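Serine protease (Arthrobacter nicotinovorans, PDB 3WY8) is a trypsin-like serine protease with keratinolytic activity that probably hydrolyses peptide bonds, this chain holding its protease domain. Local coordinates at residues Phe117-Gly122 against Tyr184-Asn189. Sequence-based numbering, arbitrary orientation.
Sequences FNAARG and YQNSVN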
loop_
_atom_site.group_PDB
_atom_site.type_symbol
_atom_site.label_atom_id
_atom_site.label_comp_id
_atom_site.label_asym_id
_atom_site.label_seq_id
_atom_site.Cartn_x
_atom_site.Cartn_y
_atom_site.Cartn_z
ATOM N N PHE A 117 -1.471 -0.584 -14.726
ATOM C CA PHE A 117 -2.867 -0.165 -14.646
ATOM C C PHE A 117 -3.644 -0.774 -15.801
ATOM O O PHE A 117 -3.052 -1.171 -16.812
ATOM C CB PHE A 117 -2.979 1.366 -14.671
ATOM C CG PHE A 117 -2.189 2.039 -13.590
ATOM C CD1 PHE A 117 -2.718 2.180 -12.311
ATOM C CD2 PHE A 117 -0.903 2.509 -13.844
ATOM C CE1 PHE A 117 -1.975 2.796 -11.296
ATOM C CE2 PHE A 117 -0.156 3.119 -12.844
ATOM C CZ PHE A 117 -0.689 3.261 -11.569
ATOM N N ASN A 118 -4.963 -0.864 -15.632
ATOM C CA ASN A 118 -5.868 -1.366 -16.669
ATOM C C ASN A 118 -5.492 -2.762 -17.155
ATOM O O ASN A 118 -5.578 -3.066 -18.346
ATOM C CB ASN A 118 -5.952 -0.365 -17.828
ATOM C CG ASN A 118 -6.103 1.052 -17.338
ATOM O OD1 ASN A 118 -7.069 1.374 -16.642
ATOM N ND2 ASN A 118 -5.128 1.901 -17.657
ATOM N N ALA A 119 -5.073 -3.601 -16.207
ATOM C CA ALA A 119 -4.695 -4.980 -16.486
ATOM C C ALA A 119 -5.907 -5.899 -16.364
ATOM O O ALA A 119 -7.005 -5.460 -16.011
ATOM C CB ALA A 119 -3.585 -5.426 -15.541
ATOM N N ALA A 120 -5.701 -7.175 -16.664
ATOM C CA ALA A 120 -6.764 -8.171 -16.572
ATOM C C ALA A 120 -7.229 -8.386 -15.130
ATOM O O ALA A 120 -6.462 -8.194 -14.187
ATOM C CB ALA A 120 -6.286 -9.478 -17.157
ATOM N N ARG A 121 -8.492 -8.784 -14.982
ATOM C CA ARG A 121 -9.022 -9.253 -13.700
ATOM C C ARG A 121 -8.718 -10.742 -13.584
ATOM O O ARG A 121 -8.757 -11.460 -14.580
ATOM C CB ARG A 121 -10.533 -9.032 -13.635
ATOM C CG ARG A 121 -10.957 -7.571 -13.707
ATOM C CD ARG A 121 -12.460 -7.412 -13.514
ATOM N NE ARG A 121 -12.882 -7.769 -12.160
ATOM C CZ ARG A 121 -12.789 -6.967 -11.098
ATOM N NH1 ARG A 121 -12.290 -5.740 -11.210
ATOM N NH2 ARG A 121 -13.199 -7.399 -9.910
ATOM N N GLY A 122 -8.402 -11.203 -12.380
ATOM C CA GLY A 122 -8.180 -12.629 -12.150
ATOM C C GLY A 122 -6.740 -13.088 -12.272
ATOM O O GLY A 122 -6.478 -14.284 -12.423
ATOM N N TYR A 184 5.742 -6.343 -10.892
ATOM C CA TYR A 184 4.975 -5.113 -11.045
ATOM C C TYR A 184 3.871 -5.033 -10.005
ATOM O O TYR A 184 3.159 -6.012 -9.775
ATOM C CB TYR A 184 4.343 -5.050 -12.431
ATOM C CG TYR A 184 5.332 -4.826 -13.545
ATOM C CD1 TYR A 184 5.718 -3.537 -13.906
ATOM C CD2 TYR A 184 5.882 -5.902 -14.234
ATOM C CE1 TYR A 184 6.630 -3.322 -14.932
ATOM C CE2 TYR A 184 6.796 -5.699 -15.263
ATOM C CZ TYR A 184 7.163 -4.408 -15.602
ATOM O OH TYR A 184 8.063 -4.202 -16.621
ATOM N N GLN A 185 3.719 -3.862 -9.389
ATOM C CA GLN A 185 2.606 -3.638 -8.468
ATOM C C GLN A 185 1.317 -3.351 -9.235
ATOM O O GLN A 185 1.323 -2.601 -10.207
ATOM C CB GLN A 185 2.904 -2.503 -7.489
ATOM C CG GLN A 185 1.766 -2.305 -6.477
ATOM C CD GLN A 185 2.103 -1.369 -5.333
ATOM O OE1 GLN A 185 3.188 -0.791 -5.273
ATOM N NE2 GLN A 185 1.155 -1.217 -4.409
ATOM N N ASN A 186 0.212 -3.941 -8.786
ATOM C CA ASN A 186 -1.063 -3.798 -9.484
ATOM C C ASN A 186 -2.280 -3.703 -8.550
ATOM O O ASN A 186 -3.414 -3.676 -9.015
ATOM C CB ASN A 186 -1.214 -4.929 -10.515
ATOM C CG ASN A 186 -2.473 -4.808 -11.366
ATOM O OD1 ASN A 186 -3.266 -5.748 -11.433
ATOM N ND2 ASN A 186 -2.662 -3.657 -12.021
ATOM N N SER A 187 -2.030 -3.650 -7.238
ATOM C CA SER A 187 -3.060 -3.324 -6.239
ATOM C C SER A 187 -2.416 -3.077 -4.875
ATOM O O SER A 187 -1.187 -3.096 -4.753
ATOM C CB SER A 187 -4.134 -4.418 -6.147
ATOM O OG SER A 187 -5.251 -3.961 -5.396
ATOM N N VAL A 188 -3.251 -2.821 -3.867
ATOM C CA VAL A 188 -2.821 -2.696 -2.471
ATOM C C VAL A 188 -3.787 -3.449 -1.565
ATOM O O VAL A 188 -4.939 -3.666 -1.929
ATOM C CB VAL A 188 -2.758 -1.217 -1.993
ATOM C CG1 VAL A 188 -1.666 -0.451 -2.725
ATOM C CG2 VAL A 188 -4.114 -0.523 -2.155
ATOM N N ASN A 189 -3.318 -3.851 -0.386
ATOM C CA ASN A 189 -4.212 -4.369 0.650
ATOM C C ASN A 189 -5.197 -3.289 1.102
ATOM O O ASN A 189 -4.785 -2.208 1.529
ATOM C CB ASN A 189 -3.404 -4.859 1.854
ATOM C CG ASN A 189 -2.448 -5.980 1.502
ATOM O OD1 ASN A 189 -2.780 -6.877 0.726
ATOM N ND2 ASN A 189 -1.254 -5.943 2.088
HETATM O O HOH W 1 -5.256 -3.288 -13.391
HETATM O O HOH W 2 -5.792 -5.852 -12.469
#
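The amide of N186, on strand 185-188, lies against the methyl of A119, and this side chain carries nearly all of the strand's share of the contact. CB still belongs to the strand and lies well clear of the loop. CG stands anti to the backbone N (chi1 -176°), which sends the amide outward to the A119 backbone. The methyl of A119 sits beyond the end of this amide and to one side of its plane, almost evenly shared: A119 CB is 4.0 Å from N186 ND2 and 4.1 Å from N186 OD1. These are loose van der Waals contacts, and the polar link runs through water. One water accepts from N186 ND2 at 3.0 Å and from A119 N at 2.8 Å. Another lies within hydrogen-bonding distance of N186 OD1 (2.7 Å) and A120 O (3.0 Å), but has more acceptors near than protons, so both bonds need not form at once. Within the protein, ND2 also bonds to Q116 O and OD1 to the Y125 hydroxyl; with the first water, these should fix the amide's rotation at a buried position. The strand pairs antiparallel with 174-177, which in turn borders 124-129, in the second sheet of the trypsin-like fold. The loop leads from helix 106-110 into strand 124-129, while F117, its CB directed away from the strand, packs on I209 and Q210 of the C-terminal helix 207-218.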